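Local coordinates for ABC transporter substrate-binding protein (Rhizobium radiobacter, PDB 6TFX) that binds mannopinic acid as the solute-binding protein of an ABC transporter that probably takes up mannityl opines, at residues P293-S298 and L447-V452; K319-A324 and N328-T333. All blocks are in the same frame, centred on the assembly; numbering follows the deposited sequence.

From the N terminus, the chain first reaches 293-298, in the loop after strand 289-291, and there it meets 447-452, far along the chain, at the end of helix 434-450. Contact 1 thus closes a loop of 148 residues. Contact 2 falls entirely within that loop: 319-324 closes helix 314-323, and three residues later the chain returns as 328-333, leading into strand 330-337. The two contacts nest without crossing or touching; the centres of contact 1 and contact 2 are about 23 Å apart. Contact 1 joins, through buried side chains, a loop to a helix beside a magnesium site, whereas contact 2 sets a helix against the start of a two-stranded parallel sheet, farther from the chain's centre.

Contact 1: residues P293-S298 and L447-V452; sequences PSVIPS and LIVSNV
Ile448 and Val449, neighbours on the last turns of helix 434-450, share the side chain of Val295 between them, one for each of its methyl groups. Ile448 offers its CG2 branch, which lies 4.0 Å from Val295 CG2, and the two side chains meet at a slant. The branch point is almost as near, with Ile448 CB 4.1 Å from Val295 CG2. Tyr400 of helix 392-400 also touches Ile448, and its hydroxyl is hydrogen-bonded to Val295 O, so one tyrosine serves both segments. Val449 makes the tighter contact, with its CG2 methyl 3.6 Å from Val295 CG1. Val449 turns CG1 opposite its backbone N (chi1 167°), which leaves CG2 beside that nitrogen and pressed to Val295. Leu252 of strand 240-255 also touches Val295. Farther along, Asn451 turns back to the helix: its ND2 donates to Leu447 O over 2.8 Å, nearly straight at 170°, with the acceptor in the amide plane. Leu447 O also takes the backbone N of Asn451 at 3.1 Å, so a single carbonyl receives both donors. Val452 N then bonds Val449 O, and the positive phi of Val452 (56°) completes a Schellman motif. The chain then continues into Cys453, which with Cys418 belongs to the magnesium site; Ile448 packs near both cysteines. A loop valine seated on a Schellman-ended helix next to this metal site joins two chain parts flanking the paired strands 289-291 and 454-467.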
ATOM      1  N   PRO A 293       3.769  10.993  15.316  1.00 16.44           N
ATOM      2  CA  PRO A 293       3.323  10.871  16.711  1.00 16.90           C
ATOM      3  C   PRO A 293       2.029  10.077  16.927  1.00 19.47           C
ATOM      4  O   PRO A 293       1.319  10.338  17.912  1.00 18.63           O
ATOM      5  CB  PRO A 293       3.175  12.326  17.155  1.00 19.06           C
ATOM      6  CG  PRO A 293       2.699  13.033  15.894  1.00 21.85           C
ATOM      7  CD  PRO A 293       3.486  12.345  14.772  1.00 17.68           C
ATOM      8  N   SER A 294       1.732   9.088  16.069  1.00 15.36           N
ATOM      9  CA  SER A 294       0.562   8.224  16.236  1.00 13.56           C
ATOM     10  C   SER A 294       0.766   6.941  15.459  1.00 15.77           C
ATOM     11  O   SER A 294       1.858   6.719  14.883  1.00 16.31           O
ATOM     12  CB  SER A 294      -0.740   8.927  15.837  1.00 16.32           C
ATOM     13  OG  SER A 294      -1.848   8.158  16.302  1.00 15.68           O
ATOM     14  N   VAL A 295      -0.268   6.093  15.422  1.00 12.83           N
ATOM     15  CA  VAL A 295      -0.191   4.771  14.832  1.00 13.27           C
ATOM     16  C   VAL A 295      -0.868   4.658  13.464  1.00 14.84           C
ATOM     17  O   VAL A 295      -1.060   3.548  12.961  1.00 14.15           O
ATOM     18  CB  VAL A 295      -0.729   3.713  15.827  1.00 16.84           C
ATOM     19  CG1 VAL A 295       0.204   3.584  17.036  1.00 17.46           C
ATOM     20  CG2 VAL A 295      -2.164   4.051  16.267  1.00 16.25           C
ATOM     21  N   ILE A 296      -1.191   5.798  12.856  1.00 13.31           N
ATOM     22  CA  ILE A 296      -1.709   5.895  11.500  1.00 13.81           C
ATOM     23  C   ILE A 296      -0.925   7.006  10.792  1.00 15.86           C
ATOM     24  O   ILE A 296      -0.392   7.895  11.463  1.00 15.52           O
ATOM     25  CB  ILE A 296      -3.243   6.113  11.437  1.00 15.33           C
ATOM     26  CG1 ILE A 296      -3.639   7.565  11.804  1.00 15.64           C
ATOM     27  CG2 ILE A 296      -3.994   5.057  12.279  1.00 16.12           C
ATOM     28  CD1 ILE A 296      -5.150   7.795  11.673  1.00 16.94           C
ATOM     29  N   PRO A 297      -0.835   6.975   9.449  1.00 15.72           N
ATOM     30  CA  PRO A 297      -0.044   8.012   8.743  1.00 15.56           C
ATOM     31  C   PRO A 297      -0.580   9.426   8.992  1.00 18.07           C
ATOM     32  O   PRO A 297      -1.783   9.614   9.198  1.00 17.50           O
ATOM     33  CB  PRO A 297      -0.158   7.613   7.272  1.00 16.88           C
ATOM     34  CG  PRO A 297      -0.388   6.095   7.308  1.00 18.78           C
ATOM     35  CD  PRO A 297      -1.349   5.956   8.503  1.00 16.23           C
ATOM     36  N   SER A 298       0.319  10.424   8.980  1.00 14.88           N
ATOM     37  CA  SER A 298      -0.071  11.803   9.335  1.00 15.79           C
ATOM     38  C   SER A 298      -1.123  12.375   8.396  1.00 18.88           C
ATOM     39  O   SER A 298      -1.912  13.237   8.806  1.00 20.66           O
ATOM     40  CB  SER A 298       1.147  12.718   9.414  1.00 17.44           C
ATOM     41  OG  SER A 298       1.723  12.844   8.126  1.00 22.73           O
ATOM     42  N   LEU A 447      -5.695   4.789  22.629  1.00 15.44           N
ATOM     43  CA  LEU A 447      -5.784   3.474  23.264  1.00 16.51           C
ATOM     44  C   LEU A 447      -4.756   2.524  22.689  1.00 18.76           C
ATOM     45  O   LEU A 447      -4.182   1.717  23.423  1.00 18.04           O
ATOM     46  CB  LEU A 447      -7.180   2.877  23.038  1.00 17.20           C
ATOM     47  CG  LEU A 447      -8.317   3.545  23.819  1.00 21.51           C
ATOM     48  CD1 LEU A 447      -9.672   3.180  23.232  1.00 22.35           C
ATOM     49  CD2 LEU A 447      -8.259   3.188  25.302  1.00 24.00           C
ATOM     50  N   ILE A 448      -4.563   2.565  21.360  1.00 13.87           N
ATOM     51  CA  ILE A 448      -3.605   1.615  20.734  1.00 13.98           C
ATOM     52  C   ILE A 448      -2.167   1.981  21.152  1.00 17.43           C
ATOM     53  O   ILE A 448      -1.352   1.099  21.451  1.00 17.16           O
ATOM     54  CB  ILE A 448      -3.773   1.647  19.197  1.00 16.35           C
ATOM     55  CG1 ILE A 448      -5.219   1.191  18.799  1.00 16.87           C
ATOM     56  CG2 ILE A 448      -2.675   0.804  18.498  1.00 14.75           C
ATOM     57  CD1 ILE A 448      -5.669   1.649  17.416  1.00 20.13           C
ATOM     58  N   VAL A 449      -1.860   3.287  21.164  1.00 14.77           N
ATOM     59  CA  VAL A 449      -0.535   3.754  21.578  1.00 15.02           C
ATOM     60  C   VAL A 449      -0.267   3.379  23.044  1.00 17.80           C
ATOM     61  O   VAL A 449       0.818   2.855  23.357  1.00 18.35           O
ATOM     62  CB  VAL A 449      -0.417   5.291  21.382  1.00 18.16           C
ATOM     63  CG1 VAL A 449       0.813   5.853  22.102  1.00 19.11           C
ATOM     64  CG2 VAL A 449      -0.360   5.630  19.900  1.00 18.29           C
ATOM     65  N   SER A 450      -1.220   3.704  23.949  1.00 16.18           N
ATOM     66  CA  SER A 450      -1.003   3.479  25.395  1.00 17.41           C
ATOM     67  C   SER A 450      -0.917   2.016  25.774  1.00 18.88           C
ATOM     68  O   SER A 450      -0.204   1.675  26.729  1.00 19.88           O
ATOM     69  CB  SER A 450      -2.059   4.207  26.218  1.00 23.44           C
ATOM     70  OG  SER A 450      -3.332   3.624  26.021  1.00 30.91           O
ATOM     71  N   ASN A 451      -1.610   1.125  25.028  1.00 15.61           N
ATOM     72  CA  ASN A 451      -1.499  -0.320  25.300  1.00 15.78           C
ATOM     73  C   ASN A 451      -0.251  -0.886  24.588  1.00 17.65           C
ATOM     74  O   ASN A 451       0.089  -2.066  24.752  1.00 18.43           O
ATOM     75  CB  ASN A 451      -2.775  -1.025  24.859  1.00 18.82           C
ATOM     76  CG  ASN A 451      -3.833  -0.822  25.908  1.00 35.98           C
ATOM     77  OD1 ASN A 451      -3.897  -1.569  26.886  1.00 30.22           O
ATOM     78  ND2 ASN A 451      -4.629   0.245  25.785  1.00 28.34           N
ATOM     79  N   VAL A 452       0.414  -0.039  23.778  1.00 15.72           N
ATOM     80  CA  VAL A 452       1.647  -0.399  23.071  1.00 16.27           C
ATOM     81  C   VAL A 452       1.440  -1.644  22.211  1.00 17.49           C
ATOM     82  O   VAL A 452       2.208  -2.605  22.276  1.00 18.75           O
ATOM     83  CB  VAL A 452       2.903  -0.506  24.001  1.00 18.91           C
ATOM     84  CG1 VAL A 452       4.209  -0.440  23.191  1.00 19.21           C
ATOM     85  CG2 VAL A 452       2.889   0.552  25.099  1.00 18.36           C
TER

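Contact 2: residues K319-A324 and N328-T333; sequences KLLAEA and NGVTVT
The backbone N of Ala324 is shared by two carbonyls of the last helical turn, bonding Leu320 O at 3.0 Å and, more weakly, Leu321 O at 3.2 Å. Together with the bond from Glu323 N to Lys319 O, these bonds belong to the last turn of helix 314-323, which carries Leu321, the residue whose side chain crosses to 328-333. The meeting itself is wholly apolar and small, carried by the two methyls of the leucine. Leu321 CG stands opposite the carbonyl carbon (chi1 -69°), beside the backbone N, and from there the branched end, CD1 and CD2, reaches the start of the strand. Its CD2 branch comes 3.8 Å from Val330 CG2, where the two side chains cross at about a right angle. With chi1 at 168°, Val330 holds CG2 next to its own N, and this is the methyl that meets the leucine. The other branch, Leu321 CD1, lies 4.2 Å from Gly329 CA and so rests against bare backbone. Gly329 holds a positive phi (90°), and on this backbone the place of a side chain is already crowded by the carbonyl O of Asn328. The leucine and the valine both also touch Phe358 of strand 358-365, so an aromatic side chain from the partner strand joins the same apolar cluster, while Ala270 of helix 265-272 packs on Leu321. Val330 is hydrogen-bonded through its backbone to Gly357 and Thr359, which pairs the start of its strand with strand 358-365. Across the short connection 324-329, a helix thus packs on the first strand of a beta-alpha-beta crossover, in which helix 340-353 links the parallel strands 330-337 and 358-365.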
ATOM      1  N   LYS A 319      14.902  -0.556  33.445  1.00 18.62           N
ATOM      2  CA  LYS A 319      14.159  -0.618  34.720  1.00 18.95           C
ATOM      3  C   LYS A 319      12.884  -1.458  34.547  1.00 22.84           C
ATOM      4  O   LYS A 319      12.593  -2.327  35.375  1.00 22.98           O
ATOM      5  CB  LYS A 319      13.819   0.803  35.204  1.00 22.93           C
ATOM      6  CG  LYS A 319      13.044   0.881  36.515  1.00 36.31           C
ATOM      7  CD  LYS A 319      12.556   2.309  36.755  1.00 41.81           C
ATOM      8  CE  LYS A 319      11.669   2.443  37.964  1.00 57.13           C
ATOM      9  NZ  LYS A 319      11.176   3.840  38.122  1.00 69.14           N
ATOM     10  N   LEU A 320      12.137  -1.203  33.468  1.00 18.51           N
ATOM     11  CA  LEU A 320      10.912  -1.951  33.177  1.00 17.29           C
ATOM     12  C   LEU A 320      11.213  -3.439  32.923  1.00 20.00           C
ATOM     13  O   LEU A 320      10.480  -4.293  33.416  1.00 21.48           O
ATOM     14  CB  LEU A 320      10.201  -1.344  31.962  1.00 17.09           C
ATOM     15  CG  LEU A 320       9.497  -0.037  32.218  1.00 18.57           C
ATOM     16  CD1 LEU A 320       9.185   0.676  30.909  1.00 17.42           C
ATOM     17  CD2 LEU A 320       8.231  -0.245  33.048  1.00 20.45           C
ATOM     18  N   LEU A 321      12.284  -3.760  32.158  1.00 17.32           N
ATOM     19  CA  LEU A 321      12.611  -5.178  31.924  1.00 17.62           C
ATOM     20  C   LEU A 321      12.960  -5.871  33.232  1.00 22.06           C
ATOM     21  O   LEU A 321      12.545  -7.013  33.433  1.00 22.87           O
ATOM     22  CB  LEU A 321      13.763  -5.342  30.915  1.00 18.01           C
ATOM     23  CG  LEU A 321      13.405  -4.958  29.474  1.00 20.27           C
ATOM     24  CD1 LEU A 321      14.553  -5.231  28.525  1.00 20.19           C
ATOM     25  CD2 LEU A 321      12.139  -5.723  29.003  1.00 18.66           C
ATOM     26  N   ALA A 322      13.711  -5.201  34.125  1.00 20.67           N
ATOM     27  CA  ALA A 322      14.066  -5.830  35.424  1.00 21.45           C
ATOM     28  C   ALA A 322      12.785  -6.086  36.252  1.00 25.04           C
ATOM     29  O   ALA A 322      12.624  -7.181  36.802  1.00 27.02           O
ATOM     30  CB  ALA A 322      15.050  -4.941  36.199  1.00 22.82           C
ATOM     31  N   GLU A 323      11.836  -5.123  36.262  1.00 21.70           N
ATOM     32  CA  GLU A 323      10.542  -5.267  36.964  1.00 21.78           C
ATOM     33  C   GLU A 323       9.729  -6.445  36.391  1.00 25.73           C
ATOM     34  O   GLU A 323       9.001  -7.118  37.133  1.00 25.58           O
ATOM     35  CB  GLU A 323       9.701  -3.989  36.825  1.00 22.96           C
ATOM     36  CG  GLU A 323      10.181  -2.830  37.680  1.00 32.89           C
ATOM     37  CD  GLU A 323       9.449  -1.511  37.487  1.00 62.39           C
ATOM     38  OE1 GLU A 323       8.389  -1.498  36.817  1.00 53.83           O
ATOM     39  OE2 GLU A 323       9.935  -0.487  38.018  1.00 63.81           O
ATOM     40  N   ALA A 324       9.836  -6.663  35.059  1.00 21.50           N
ATOM     41  CA  ALA A 324       9.110  -7.720  34.347  1.00 22.12           C
ATOM     42  C   ALA A 324       9.779  -9.096  34.471  1.00 26.83           C
ATOM     43  O   ALA A 324       9.256 -10.078  33.932  1.00 26.84           O
ATOM     44  CB  ALA A 324       8.947  -7.342  32.875  1.00 22.41           C
ATOM     45  N   ASN A 328      18.605  -9.464  32.764  1.00 25.44           N
ATOM     46  CA  ASN A 328      19.679  -9.564  31.768  1.00 25.63           C
ATOM     47  C   ASN A 328      19.181  -9.214  30.353  1.00 27.09           C
ATOM     48  O   ASN A 328      19.898  -9.438  29.377  1.00 27.69           O
ATOM     49  CB  ASN A 328      20.314 -10.959  31.793  1.00 29.80           C
ATOM     50  CG  ASN A 328      20.972 -11.287  33.107  1.00 57.76           C
ATOM     51  OD1 ASN A 328      21.801 -10.528  33.627  1.00 57.97           O
ATOM     52  ND2 ASN A 328      20.607 -12.423  33.674  1.00 49.40           N
ATOM     53  N   GLY A 329      17.998  -8.611  30.267  1.00 22.04           N
ATOM     54  CA  GLY A 329      17.410  -8.222  28.992  1.00 21.29           C
ATOM     55  C   GLY A 329      16.536  -9.296  28.358  1.00 24.82           C
ATOM     56  O   GLY A 329      16.374 -10.398  28.907  1.00 22.26           O
ATOM     57  N   VAL A 330      16.012  -8.971  27.171  1.00 18.85           N
ATOM     58  CA  VAL A 330      15.119  -9.819  26.373  1.00 17.77           C
ATOM     59  C   VAL A 330      15.759 -10.082  25.016  1.00 21.37           C
ATOM     60  O   VAL A 330      16.307  -9.166  24.398  1.00 20.76           O
ATOM     61  CB  VAL A 330      13.727  -9.126  26.203  1.00 20.27           C
ATOM     62  CG1 VAL A 330      12.858  -9.821  25.150  1.00 20.15           C
ATOM     63  CG2 VAL A 330      12.977  -9.071  27.535  1.00 20.23           C
ATOM     64  N   THR A 331      15.657 -11.333  24.538  1.00 17.60           N
ATOM     65  CA  THR A 331      16.107 -11.660  23.189  1.00 16.70           C
ATOM     66  C   THR A 331      14.867 -12.032  22.399  1.00 20.71           C
ATOM     67  O   THR A 331      13.956 -12.667  22.944  1.00 19.42           O
ATOM     68  CB  THR A 331      17.130 -12.799  23.206  1.00 17.95           C
ATOM     69  OG1 THR A 331      16.503 -13.995  23.716  1.00 19.27           O
ATOM     70  CG2 THR A 331      18.350 -12.444  24.074  1.00 18.16           C
ATOM     71  N   VAL A 332      14.831 -11.652  21.124  1.00 17.95           N
ATOM     72  CA  VAL A 332      13.661 -11.983  20.300  1.00 16.84           C
ATOM     73  C   VAL A 332      14.115 -12.154  18.856  1.00 20.77           C
ATOM     74  O   VAL A 332      14.990 -11.421  18.397  1.00 21.20           O
ATOM     75  CB  VAL A 332      12.551 -10.876  20.470  1.00 22.54           C
ATOM     76  CG1 VAL A 332      13.103  -9.460  20.361  1.00 22.94           C
ATOM     77  CG2 VAL A 332      11.356 -11.087  19.539  1.00 22.91           C
ATOM     78  N   THR A 333      13.522 -13.111  18.149  1.00 17.39           N
ATOM     79  CA  THR A 333      13.782 -13.332  16.722  1.00 17.36           C
ATOM     80  C   THR A 333      12.559 -12.810  15.961  1.00 20.40           C
ATOM     81  O   THR A 333      11.432 -13.203  16.255  1.00 18.47           O
ATOM     82  CB  THR A 333      14.027 -14.808  16.418  1.00 23.45           C
ATOM     83  OG1 THR A 333      15.273 -15.227  16.997  1.00 19.74           O
ATOM     84  CG2 THR A 333      14.027 -15.111  14.914  1.00 23.56           C
TER